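Local coordinates for protein bifunctional autolysin (PDB 6FXO) that probably hydrolyses staphylococcal peptidoglycan as the N-acetylglucosaminidase part of a bifunctional autolysin, with a family 73 glycoside hydrolase fold of the lysozyme clan, at residues Lys27-Val30 and Lys36-Asp39; Lys46-Thr51 and Met198-Ala203; Asn79-Gly84 and Tyr228-Glu233; Ala94-Ala99 and Ile104-Leu109; Leu114-Asn119 and Ala150-Asp155. All blocks are in the same frame, centred on the assembly; numbering follows the deposited sequence.

In the fold
The five contacts run from surface loops to helical core. Contacts 2, 3 and 4 are buried and mainly apolar: a methionine or isoleucine lies on an aromatic face in contacts 2 and 3, and a leucine packs beside alanine and phenylalanine in contact 4. Contacts 3 and 4 adjoin, with centres about 13 Å apart, and meet through Tyr228, Asn105 and Val107. Contact 4 and contact 5 share helix 106-116, yet contact 5 lies at the surface and consists of one hydrogen bond from a phenol to a carboxylate. Contact 1, partly buried and about 34 Å between centres from contact 3, relies on weak backbone bonds within one loop and touches contact 2 through Pro28 and Arg199.

Contact 1: residues Lys27-Val30 and Lys36-Asp39; sequences KPQV and KWTD
Val30 and Thr38 face each other through their backbones, Val30 N donating to Thr38 O at 2.7 Å and Thr38 N returning a longer bond to Val30 O at 3.4 Å. Both bonds are bent and weak. Two C-H...O contacts supplement them: Asp39 CA approaches Pro28 O to 3.1 Å, and Gln29 CA approaches Thr38 O. The same carbonyl, Thr38 O, thus receives both an N-H and a neighbouring C-H, as happens where two extended chains run roughly antiparallel; here a single bridge pairs Gln29 with Asp39. Side chains pack about this bridge. Gln29 and Trp37 cross at about a right angle, Gln29 CG lying 3.8 Å from Trp37 CB, while amide and indole planes differ by 23°. Trp37 CG is turned beside its own backbone N (chi1 -68°), which brings the indole edge to Val30 N, in the ring plane. In the next shell, Trp37 NE1 makes a weak hydrogen bond to Asp213, Gln29 bonds to Thr212 through its backbone, and Pro28 continues the pairing with Ala40. The two segments belong to one loop connection, falling between helix 14-22 and helix 42-49, and are laid against the 212-214 loop that precedes helix 216-231.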
# COMPACT_ATOMS: atom_id res chain seq x y z
N LYS A 27 1.10 2.00 22.02
CA LYS A 27 2.07 3.11 21.95
C LYS A 27 2.97 3.12 20.74
O LYS A 27 3.53 2.10 20.29
CB LYS A 27 2.98 3.08 23.21
CG LYS A 27 2.35 2.59 24.53
CD LYS A 27 2.23 1.03 24.72
CE LYS A 27 3.38 0.21 25.30
NZ LYS A 27 3.00 -1.24 25.54
N PRO A 28 3.05 4.32 20.18
CA PRO A 28 3.89 4.54 18.97
C PRO A 28 5.42 4.33 19.08
O PRO A 28 5.99 4.72 20.10
CB PRO A 28 3.62 6.01 18.62
CG PRO A 28 2.36 6.39 19.41
CD PRO A 28 2.42 5.57 20.64
N GLN A 29 6.09 3.79 18.01
CA GLN A 29 7.51 3.56 17.98
C GLN A 29 8.30 4.48 17.03
O GLN A 29 7.75 5.05 16.09
CB GLN A 29 7.80 2.06 17.69
CG GLN A 29 7.02 1.01 18.53
CD GLN A 29 7.22 1.12 20.04
OE1 GLN A 29 7.99 0.40 20.68
NE2 GLN A 29 6.55 2.13 20.57
N VAL A 30 9.60 4.64 17.32
CA VAL A 30 10.47 5.47 16.52
C VAL A 30 11.82 4.78 16.38
O VAL A 30 12.54 4.59 17.35
CB VAL A 30 10.59 6.93 17.05
CG1 VAL A 30 11.14 6.96 18.47
CG2 VAL A 30 11.44 7.77 16.11
N LYS A 36 15.44 -1.07 15.77
CA LYS A 36 15.15 -0.79 17.16
C LYS A 36 14.17 0.36 17.39
O LYS A 36 14.37 1.47 16.90
CB LYS A 36 16.43 -0.52 17.99
CG LYS A 36 16.21 0.41 19.21
CD LYS A 36 16.49 -0.19 20.63
CE LYS A 36 15.26 -0.18 21.55
NZ LYS A 36 15.43 0.52 22.88
N TRP A 37 13.13 0.07 18.17
CA TRP A 37 12.14 1.08 18.44
C TRP A 37 12.14 1.62 19.85
O TRP A 37 12.69 1.04 20.79
CB TRP A 37 10.75 0.58 18.08
CG TRP A 37 10.56 0.40 16.60
CD1 TRP A 37 10.16 1.34 15.70
CD2 TRP A 37 10.78 -0.80 15.86
NE1 TRP A 37 10.11 0.80 14.44
CE2 TRP A 37 10.48 -0.52 14.51
CE3 TRP A 37 11.20 -2.09 16.20
CZ2 TRP A 37 10.59 -1.48 13.51
CZ3 TRP A 37 11.30 -3.04 15.21
CH2 TRP A 37 11.00 -2.74 13.88
N THR A 38 11.52 2.77 19.98
CA THR A 38 11.41 3.46 21.25
C THR A 38 10.19 4.29 21.13
O THR A 38 9.81 4.65 20.03
CB THR A 38 12.61 4.29 21.44
OG1 THR A 38 13.72 3.43 21.20
CG2 THR A 38 12.69 4.85 22.82
N ASP A 39 9.54 4.58 22.24
CA ASP A 39 8.35 5.38 22.07
C ASP A 39 8.61 6.81 21.65
O ASP A 39 9.50 7.46 22.18
CB ASP A 39 7.44 5.34 23.31
CG ASP A 39 7.89 4.41 24.43
OD1 ASP A 39 7.62 3.20 24.34
OD2 ASP A 39 8.49 4.91 25.40

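Contact 2: residues Lys46-Thr51 and Met198-Ala203; sequences KHAMDT and MRWNPA
Met49 and Trp200 come closest in backbone terms, their CA atoms 7.7 Å apart where helix 42-49 and helix 195-200 both reach their last turns. The gap is spanned by the indole. Met49 CG sits over one face of the six-membered ring, 3.3 Å from its centroid and just 9° off the normal, a close CH-pi contact. Its sulfur lies farther round, with SD 4.1 Å from the same centroid and 32° off the normal, so the Met-aromatic component is oblique. The bend of the thioether at chi3 (53°) turns the methyl group aside after CG and SD have met the ring. Ala48 CB adds a looser touch to Trp200 CZ2 at 4.3 Å. The opposite face of the indole is taken by the preceding residue: Arg199 CG lies over it, and Trp200 CH2 stands 3.4 Å above the plane of the Arg199 guanidinium. That group is itself held by carbonyls, NE bonding to Asp213 O and NH2 weakly to Thr212 O, while Met49 O accepts from Tyr196 OH. A tryptophan layered between a methionine and an arginine in this way is a Met-aromatic helix-to-helix contact, joining the C-terminal turns of helix 42-49 and helix 195-200.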
# COMPACT_ATOMS: atom_id res chain seq x y z
N LYS A 46 3.57 14.77 16.17
CA LYS A 46 3.05 16.02 15.64
C LYS A 46 3.71 16.36 14.29
O LYS A 46 3.09 16.97 13.43
CB LYS A 46 3.24 17.11 16.73
CG LYS A 46 3.54 18.57 16.35
CD LYS A 46 3.99 19.34 17.63
CE LYS A 46 4.26 20.84 17.49
NZ LYS A 46 4.83 21.46 18.74
N HIS A 47 4.97 15.91 14.10
CA HIS A 47 5.75 16.15 12.86
C HIS A 47 5.49 15.13 11.76
O HIS A 47 5.47 15.44 10.59
CB HIS A 47 7.26 16.22 13.20
CG HIS A 47 8.19 16.39 12.04
ND1 HIS A 47 8.99 15.36 11.60
CD2 HIS A 47 8.58 17.50 11.37
CE1 HIS A 47 9.85 15.84 10.70
NE2 HIS A 47 9.62 17.14 10.55
N ALA A 48 5.34 13.91 12.17
CA ALA A 48 5.09 12.80 11.29
C ALA A 48 3.64 12.82 10.77
O ALA A 48 3.35 12.23 9.72
CB ALA A 48 5.37 11.52 12.02
N MET A 49 2.77 13.53 11.50
CA MET A 49 1.32 13.69 11.23
C MET A 49 0.91 14.99 10.53
O MET A 49 -0.17 15.10 9.92
CB MET A 49 0.58 13.67 12.57
CG MET A 49 0.24 12.33 13.07
SD MET A 49 -0.52 12.49 14.71
CE MET A 49 -1.77 13.60 14.39
N ASP A 50 1.77 15.94 10.61
CA ASP A 50 1.55 17.25 10.04
C ASP A 50 1.38 17.20 8.58
O ASP A 50 2.31 17.43 7.85
CB ASP A 50 2.68 18.19 10.49
CG ASP A 50 2.54 19.62 10.02
OD1 ASP A 50 1.56 20.28 10.41
OD2 ASP A 50 3.44 20.09 9.30
N THR A 51 0.16 16.96 8.14
CA THR A 51 -0.04 16.89 6.69
C THR A 51 0.40 18.15 5.97
O THR A 51 0.67 18.09 4.78
CB THR A 51 -1.50 16.76 6.30
OG1 THR A 51 -2.13 18.00 6.57
CG2 THR A 51 -2.20 15.65 7.01
N MET A 198 -4.57 5.03 6.75
CA MET A 198 -4.23 3.71 7.32
C MET A 198 -3.41 3.79 8.59
O MET A 198 -3.53 2.90 9.43
CB MET A 198 -3.55 2.75 6.33
CG MET A 198 -4.24 2.62 5.04
SD MET A 198 -3.29 1.62 3.90
CE MET A 198 -4.39 1.56 2.55
N ARG A 199 -2.63 4.86 8.72
CA ARG A 199 -1.80 5.07 9.87
C ARG A 199 -2.45 5.80 11.03
O ARG A 199 -2.41 5.26 12.13
CB ARG A 199 -0.47 5.82 9.52
CG ARG A 199 0.48 6.09 10.77
CD ARG A 199 0.91 4.77 11.50
NE ARG A 199 1.69 5.02 12.71
CZ ARG A 199 1.23 5.56 13.82
NH1 ARG A 199 -0.06 5.91 13.92
NH2 ARG A 199 2.05 5.77 14.84
N TRP A 200 -3.00 7.02 10.76
CA TRP A 200 -3.67 7.88 11.71
C TRP A 200 -5.21 7.80 11.79
O TRP A 200 -5.79 8.26 12.77
CB TRP A 200 -3.20 9.30 11.38
CG TRP A 200 -1.72 9.31 11.09
CD1 TRP A 200 -1.13 9.37 9.87
CD2 TRP A 200 -0.67 9.18 12.04
NE1 TRP A 200 0.25 9.29 10.01
CE2 TRP A 200 0.55 9.18 11.33
CE3 TRP A 200 -0.63 9.07 13.43
CZ2 TRP A 200 1.79 9.07 11.96
CZ3 TRP A 200 0.60 8.97 14.06
CH2 TRP A 200 1.79 8.97 13.33
N ASN A 201 -5.86 7.21 10.76
CA ASN A 201 -7.30 7.08 10.73
C ASN A 201 -8.01 8.38 11.10
O ASN A 201 -8.65 8.38 12.13
CB ASN A 201 -7.75 6.02 11.73
CG ASN A 201 -9.13 5.48 11.45
OD1 ASN A 201 -10.10 6.24 11.36
ND2 ASN A 201 -9.32 4.18 11.40
N PRO A 202 -7.96 9.47 10.30
CA PRO A 202 -8.69 10.65 10.78
C PRO A 202 -10.24 10.43 11.08
O PRO A 202 -10.68 11.16 11.97
CB PRO A 202 -8.39 11.70 9.71
CG PRO A 202 -7.01 11.26 9.12
CD PRO A 202 -7.04 9.77 9.17
N ALA A 203 -11.07 9.56 10.41
CA ALA A 203 -12.47 9.50 10.83
C ALA A 203 -12.61 9.00 12.29
O ALA A 203 -13.49 9.47 13.01
CB ALA A 203 -13.26 8.60 9.89

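Contact 3: residues Asn79-Gly84 and Tyr228-Glu233; sequences NQFLKG and YDKIGE
Phe81 meets Ile231 and Lys230 through carbon atoms, and the contact is apolar throughout. Its CH-pi part comes from Ile231, whose CG1 lies over one face of the phenyl ring, 3.9 Å from the centroid and 28° off the normal. The approach favours the inner side of the ring, since CG1 is 3.5 Å from Phe81 CG. Phe81 reaches across because its CG is swung anti to its own backbone N (chi1 163°), carrying the ring toward helix 216-231. Aliphatic contact comes from Lys230: CB lies 3.6 Å from Phe81 CD1, and CD meets the ring edge in its plane, 3.9 Å from CE1, before the chain leads its ammonium end away. A charge does address this ring, but from Lys85, through a cation-pi interaction. At the end of helix 216-231, Tyr228 O accepts from both Gly232 N at 3.0 Å and Glu233 N at 3.1 Å; the positive phi of Gly232 turns the chain out of the helix. Ile110 and Leu114 also pack on Phe81, and Val107 on Ile231. This is a CH-pi contact between helix ends in a buried helical core, where the last turns of helices 75-82 and 216-231 meet beside helix 106-116.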
# COMPACT_ATOMS: atom_id res chain seq x y z
N ASN A 79 4.32 -3.13 -18.41
CA ASN A 79 5.29 -4.16 -18.76
C ASN A 79 6.68 -3.61 -18.90
O ASN A 79 7.64 -4.32 -18.60
CB ASN A 79 4.93 -4.91 -20.01
CG ASN A 79 3.67 -5.68 -19.83
OD1 ASN A 79 3.63 -6.64 -19.06
ND2 ASN A 79 2.61 -5.35 -20.50
N GLN A 80 6.83 -2.34 -19.33
CA GLN A 80 8.20 -1.88 -19.42
C GLN A 80 8.85 -1.92 -18.04
O GLN A 80 10.06 -2.10 -17.93
CB GLN A 80 8.30 -0.48 -20.05
CG GLN A 80 9.17 -0.45 -21.30
N PHE A 81 8.03 -1.77 -16.97
CA PHE A 81 8.54 -1.80 -15.61
C PHE A 81 8.68 -3.21 -15.00
O PHE A 81 9.64 -3.45 -14.27
CB PHE A 81 7.68 -0.88 -14.70
CG PHE A 81 7.81 -1.08 -13.21
CD1 PHE A 81 8.92 -0.63 -12.51
CD2 PHE A 81 6.81 -1.72 -12.49
CE1 PHE A 81 9.03 -0.81 -11.15
CE2 PHE A 81 6.92 -1.89 -11.12
CZ PHE A 81 8.03 -1.44 -10.46
N LEU A 82 7.74 -4.14 -15.33
CA LEU A 82 7.68 -5.49 -14.88
C LEU A 82 8.73 -6.29 -15.63
O LEU A 82 8.96 -7.44 -15.28
CB LEU A 82 6.26 -6.07 -15.13
CG LEU A 82 5.10 -5.63 -14.17
CD1 LEU A 82 3.73 -6.20 -14.62
CD2 LEU A 82 5.38 -6.08 -12.69
N LYS A 83 9.40 -5.67 -16.64
CA LYS A 83 10.39 -6.48 -17.33
C LYS A 83 11.52 -7.00 -16.48
O LYS A 83 12.11 -6.28 -15.66
CB LYS A 83 10.98 -5.71 -18.52
CG LYS A 83 10.28 -6.01 -19.83
N GLY A 84 11.80 -8.29 -16.68
CA GLY A 84 12.88 -8.95 -15.96
C GLY A 84 12.54 -9.27 -14.52
O GLY A 84 13.40 -9.73 -13.77
N TYR A 228 6.27 4.81 -9.00
CA TYR A 228 5.68 5.72 -9.95
C TYR A 228 6.72 6.26 -10.89
O TYR A 228 6.42 6.39 -12.06
CB TYR A 228 4.96 6.93 -9.30
CG TYR A 228 3.48 6.71 -9.17
CD1 TYR A 228 2.92 6.18 -7.99
CD2 TYR A 228 2.62 7.02 -10.23
CE1 TYR A 228 1.54 5.96 -7.89
CE2 TYR A 228 1.25 6.77 -10.15
CZ TYR A 228 0.72 6.25 -8.98
OH TYR A 228 -0.65 6.05 -8.93
N ASP A 229 7.88 6.61 -10.39
CA ASP A 229 8.94 7.14 -11.22
C ASP A 229 9.53 6.10 -12.16
O ASP A 229 9.94 6.44 -13.24
CB ASP A 229 10.07 7.77 -10.39
CG ASP A 229 9.63 8.92 -9.51
OD1 ASP A 229 8.78 9.72 -9.95
OD2 ASP A 229 10.21 9.07 -8.41
N LYS A 230 9.57 4.84 -11.72
CA LYS A 230 10.14 3.79 -12.55
C LYS A 230 9.22 3.50 -13.63
O LYS A 230 9.64 3.30 -14.75
CB LYS A 230 10.42 2.50 -11.74
CG LYS A 230 11.88 2.40 -11.32
CD LYS A 230 12.48 0.99 -11.38
CE LYS A 230 13.89 0.87 -10.84
NZ LYS A 230 14.39 -0.54 -10.88
N ILE A 231 7.95 3.44 -13.28
CA ILE A 231 6.91 3.17 -14.20
C ILE A 231 6.74 4.22 -15.19
O ILE A 231 6.44 3.89 -16.31
CB ILE A 231 5.60 2.95 -13.44
CG1 ILE A 231 5.52 1.54 -12.92
CG2 ILE A 231 4.43 3.21 -14.34
CD1 ILE A 231 4.42 1.47 -11.90
N GLY A 232 6.97 5.45 -14.87
CA GLY A 232 6.78 6.43 -15.92
C GLY A 232 5.57 7.31 -15.76
O GLY A 232 5.12 7.94 -16.71
N GLU A 233 5.01 7.33 -14.60
CA GLU A 233 3.87 8.14 -14.32
C GLU A 233 3.98 8.81 -12.99
O GLU A 233 4.94 8.63 -12.26
CB GLU A 233 2.56 7.32 -14.36
CG GLU A 233 1.34 8.16 -14.73
CD GLU A 233 0.72 7.84 -16.08
OE1 GLU A 233 1.35 8.10 -17.10
OE2 GLU A 233 -0.43 7.38 -16.09

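Contact 4: residues Ala94-Ala99 and Ile104-Leu109; sequences AFNKAA and INEVYL
Ala99 and Ile104 close a tight helix-loop-helix turn in which helix 92-102 gives way, after a very short link, to helix 106-116. Ile104 N donates to Ala99 O at 3.3 Å, a long, weak bond with an angle of 151° at the hydrogen, and Ala99 CB sits 3.4 Å from Ile104 O. The second helix is started by Asn105 at its N-cap: OD1 accepts from Tyr108 N at 3.1 Å, lying in the carbonyl plane, and more weakly from Val107 N. The ND2 of the same amide bonds to Tyr228 OH, which ties the cap to helix 216-231.

Beyond the turn the apolar part of the contact is carried by one branch of Leu109. Its CG is carried anti to the backbone N (chi1 -151°), and CD2 comes to 3.4 Å from Ala98 CB and 4.0 Å from Phe95 CD1. On another side, Glu106 bends back at chi2 over Ala99, with OE2 3.6 Å from Ala99 CB. That oxygen is satisfied by Gln71 N. Its partner OE1 stands 2.9 Å from Asn96 ND2, but the angle is too poor for a hydrogen bond, and the amide and carboxylate planes are steeply inclined to each other. Helix 172-180 covers Phe95 and Ala98 from beyond, through Ile176 and Ala180. Residues packed thus make a tight helix-loop-helix corner with an N-capped second helix in the glucosaminidase family region, consistent with the mainly helical fold of the lysozyme clan.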
# COMPACT_ATOMS: atom_id res chain seq x y z
N ALA A 94 -2.76 -8.30 -17.01
CA ALA A 94 -3.52 -9.04 -16.02
C ALA A 94 -3.71 -8.13 -14.83
O ALA A 94 -4.72 -8.19 -14.12
CB ALA A 94 -2.76 -10.29 -15.60
N PHE A 95 -2.72 -7.26 -14.62
CA PHE A 95 -2.78 -6.32 -13.52
C PHE A 95 -3.76 -5.21 -13.74
O PHE A 95 -4.47 -4.85 -12.81
CB PHE A 95 -1.39 -5.72 -13.17
CG PHE A 95 -0.57 -6.47 -12.13
CD1 PHE A 95 -0.93 -6.47 -10.79
CD2 PHE A 95 0.54 -7.21 -12.51
CE1 PHE A 95 -0.21 -7.19 -9.85
CE2 PHE A 95 1.27 -7.93 -11.57
CZ PHE A 95 0.89 -7.92 -10.25
N ASN A 96 -3.84 -4.66 -14.98
CA ASN A 96 -4.79 -3.58 -15.15
C ASN A 96 -6.16 -4.13 -14.92
O ASN A 96 -7.09 -3.46 -14.44
CB ASN A 96 -4.64 -3.00 -16.54
CG ASN A 96 -5.13 -1.59 -16.64
OD1 ASN A 96 -6.28 -1.41 -17.07
ND2 ASN A 96 -4.35 -0.55 -16.24
N LYS A 97 -6.26 -5.37 -15.22
CA LYS A 97 -7.50 -6.11 -15.08
C LYS A 97 -7.87 -6.25 -13.64
O LYS A 97 -9.03 -5.99 -13.30
CB LYS A 97 -7.39 -7.50 -15.74
CG LYS A 97 -8.71 -8.08 -16.27
CD LYS A 97 -8.75 -9.62 -16.17
CE LYS A 97 -10.01 -10.24 -16.76
NZ LYS A 97 -10.14 -11.71 -16.49
N ALA A 98 -6.91 -6.66 -12.76
CA ALA A 98 -7.31 -6.78 -11.40
C ALA A 98 -7.65 -5.41 -10.89
O ALA A 98 -8.54 -5.28 -10.05
CB ALA A 98 -6.20 -7.40 -10.59
N ALA A 99 -6.93 -4.38 -11.44
CA ALA A 99 -7.23 -3.04 -10.95
C ALA A 99 -8.64 -2.56 -11.30
O ALA A 99 -9.40 -2.08 -10.43
CB ALA A 99 -6.19 -2.06 -11.45
N ILE A 104 -9.22 -0.45 -7.55
CA ILE A 104 -8.05 -0.31 -6.66
C ILE A 104 -6.90 0.22 -7.46
O ILE A 104 -6.65 -0.27 -8.56
CB ILE A 104 -7.69 -1.74 -6.13
CG1 ILE A 104 -8.76 -2.29 -5.16
CG2 ILE A 104 -6.29 -1.79 -5.50
CD1 ILE A 104 -8.86 -1.57 -3.83
N ASN A 105 -6.16 1.13 -6.89
CA ASN A 105 -4.99 1.74 -7.58
C ASN A 105 -4.03 0.60 -7.98
O ASN A 105 -3.72 -0.27 -7.17
CB ASN A 105 -4.28 2.79 -6.65
CG ASN A 105 -3.06 3.42 -7.23
OD1 ASN A 105 -2.04 2.71 -7.25
ND2 ASN A 105 -3.05 4.74 -7.71
N GLU A 106 -3.54 0.70 -9.26
CA GLU A 106 -2.64 -0.26 -9.84
C GLU A 106 -1.32 -0.37 -9.25
O GLU A 106 -0.82 -1.48 -9.14
CB GLU A 106 -2.50 -0.10 -11.40
CG GLU A 106 -3.00 1.21 -11.99
CD GLU A 106 -4.44 1.13 -12.51
OE1 GLU A 106 -4.63 0.77 -13.68
OE2 GLU A 106 -5.34 1.43 -11.71
N VAL A 107 -0.71 0.78 -8.91
CA VAL A 107 0.62 0.68 -8.30
C VAL A 107 0.54 -0.02 -6.92
O VAL A 107 1.46 -0.69 -6.56
CB VAL A 107 1.42 1.99 -8.24
CG1 VAL A 107 1.41 2.68 -9.60
CG2 VAL A 107 0.88 2.91 -7.15
N TYR A 108 -0.58 0.15 -6.20
CA TYR A 108 -0.74 -0.45 -4.92
C TYR A 108 -0.82 -1.92 -5.06
O TYR A 108 -0.33 -2.66 -4.18
CB TYR A 108 -1.99 0.09 -4.21
CG TYR A 108 -2.24 -0.47 -2.82
CD1 TYR A 108 -1.57 0.04 -1.71
CD2 TYR A 108 -3.16 -1.48 -2.62
CE1 TYR A 108 -1.82 -0.44 -0.44
CE2 TYR A 108 -3.42 -1.97 -1.34
CZ TYR A 108 -2.75 -1.44 -0.25
OH TYR A 108 -2.99 -1.92 1.02
N LEU A 109 -1.43 -2.36 -6.18
CA LEU A 109 -1.55 -3.79 -6.39
C LEU A 109 -0.22 -4.44 -6.80
O LEU A 109 0.09 -5.52 -6.31
CB LEU A 109 -2.59 -4.07 -7.45
CG LEU A 109 -3.35 -5.36 -7.40
CD1 LEU A 109 -4.32 -5.32 -6.24
CD2 LEU A 109 -4.16 -5.48 -8.71

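Contact 5: residues Leu114-Asn119 and Ala150-Asp155; sequences LLETGN and AAYDND
Glu116 reaches out to Tyr152 with its carboxylate alone, and the path from CB to the tip explains how. CB springs from the last turn of helix 106-116, still well short of the other segment, for the nearest CA atoms across the contact, those of Glu116 and Ala151, are 9.9 Å apart. CG is set anti to the carbonyl carbon (chi1 -46°), and the chain then bends at chi2 (-84°), so that neither methylene carries the contact but both aim the acid group at it. CD is the first atom to approach, 3.4 Å from Tyr152 OH. OE1 comes to 3.1 Å of the same phenol oxygen. At OE2 the bond is made: Tyr152 OH donates to it at 3.0 Å, meeting the oxygen on its syn side and 16° out of the carboxylate plane. OE2 also lies 3.8 Å from Tyr152 CE1, near the plane of the phenol ring and at its edge, while carboxylate and ring planes are inclined at about half a right angle.

A single hydrogen bond therefore joins two backbones kept far apart, a light link in keeping with a surface contact of small buried area. Behind Glu116, Thr117 OG1 bonds to Ala113 O and Gly120 N, and Asn119 N donates to Leu114 O as the helix comes to an end. Tyr152 belongs to the loop between helices 123-126 and 158-166. The neighbouring Ala151 touches Leu124, and Ala150 touches Tyr163, so the loop lies beside both helices while its tyrosine extends across to the end of helix 106-116.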
# COMPACT_ATOMS: atom_id res chain seq x y z
N LEU A 114 4.95 -7.56 -5.83
CA LEU A 114 6.41 -7.51 -5.80
C LEU A 114 7.03 -7.91 -4.41
O LEU A 114 8.06 -8.56 -4.38
CB LEU A 114 6.80 -6.09 -6.10
CG LEU A 114 6.73 -5.76 -7.60
CD1 LEU A 114 7.20 -4.35 -7.88
CD2 LEU A 114 7.59 -6.73 -8.38
N LEU A 115 6.40 -7.52 -3.32
CA LEU A 115 6.83 -7.79 -1.96
C LEU A 115 6.62 -9.25 -1.64
O LEU A 115 7.51 -9.91 -1.13
CB LEU A 115 5.94 -6.90 -1.07
CG LEU A 115 6.40 -6.55 0.33
CD1 LEU A 115 5.47 -5.50 0.88
CD2 LEU A 115 6.38 -7.76 1.24
N GLU A 116 5.41 -9.75 -1.95
CA GLU A 116 5.12 -11.15 -1.67
C GLU A 116 5.91 -12.21 -2.43
O GLU A 116 6.11 -13.32 -1.92
CB GLU A 116 3.59 -11.43 -1.77
CG GLU A 116 2.64 -10.44 -1.09
CD GLU A 116 2.42 -10.71 0.41
OE1 GLU A 116 2.63 -9.78 1.21
OE2 GLU A 116 2.14 -11.87 0.77
N THR A 117 6.35 -11.86 -3.65
CA THR A 117 7.12 -12.69 -4.56
C THR A 117 8.58 -12.28 -4.70
O THR A 117 9.27 -12.82 -5.60
CB THR A 117 6.50 -12.61 -5.96
OG1 THR A 117 6.83 -11.35 -6.53
CG2 THR A 117 5.01 -12.77 -5.93
N GLY A 118 9.06 -11.30 -3.91
CA GLY A 118 10.46 -10.91 -4.06
C GLY A 118 10.76 -10.51 -5.49
O GLY A 118 11.76 -10.97 -6.06
N ASN A 119 9.91 -9.64 -6.08
CA ASN A 119 10.11 -9.19 -7.46
C ASN A 119 10.07 -10.36 -8.44
O ASN A 119 10.90 -10.48 -9.33
CB ASN A 119 11.40 -8.39 -7.68
CG ASN A 119 11.77 -7.42 -6.61
OD1 ASN A 119 11.16 -6.35 -6.50
ND2 ASN A 119 12.81 -7.68 -5.83
N ALA A 150 -3.19 -17.22 2.06
CA ALA A 150 -3.17 -18.33 3.01
C ALA A 150 -1.75 -18.83 3.28
O ALA A 150 -1.55 -20.02 3.49
CB ALA A 150 -4.05 -19.46 2.50
N ALA A 151 -0.77 -17.91 3.30
CA ALA A 151 0.63 -18.27 3.54
C ALA A 151 1.27 -17.85 4.87
O ALA A 151 2.47 -18.05 5.05
CB ALA A 151 1.49 -17.78 2.39
N TYR A 152 0.49 -17.28 5.79
CA TYR A 152 1.05 -16.85 7.08
C TYR A 152 0.46 -17.68 8.23
O TYR A 152 -0.13 -17.11 9.15
CB TYR A 152 0.74 -15.35 7.30
CG TYR A 152 1.36 -14.39 6.31
CD1 TYR A 152 0.76 -14.12 5.09
CD2 TYR A 152 2.54 -13.72 6.60
CE1 TYR A 152 1.30 -13.22 4.19
CE2 TYR A 152 3.10 -12.80 5.71
CZ TYR A 152 2.47 -12.56 4.50
OH TYR A 152 3.02 -11.66 3.62
N ASP A 153 0.61 -19.02 8.16
CA ASP A 153 0.08 -19.88 9.20
C ASP A 153 0.84 -21.20 9.36
O ASP A 153 1.94 -21.20 9.91
CB ASP A 153 -1.42 -20.13 8.96
N ASN A 154 0.26 -22.31 8.88
CA ASN A 154 0.90 -23.61 8.99
C ASN A 154 2.10 -23.81 8.07
O ASN A 154 3.24 -23.77 8.53
CB ASN A 154 -0.14 -24.70 8.77
N ASP A 155 1.84 -24.03 6.78
CA ASP A 155 2.93 -24.24 5.83
C ASP A 155 2.87 -23.18 4.75
O ASP A 155 2.12 -23.31 3.79
CB ASP A 155 2.88 -25.65 5.24
CG ASP A 155 3.95 -26.55 5.83
OD1 ASP A 155 3.67 -27.22 6.85
OD2 ASP A 155 5.07 -26.58 5.27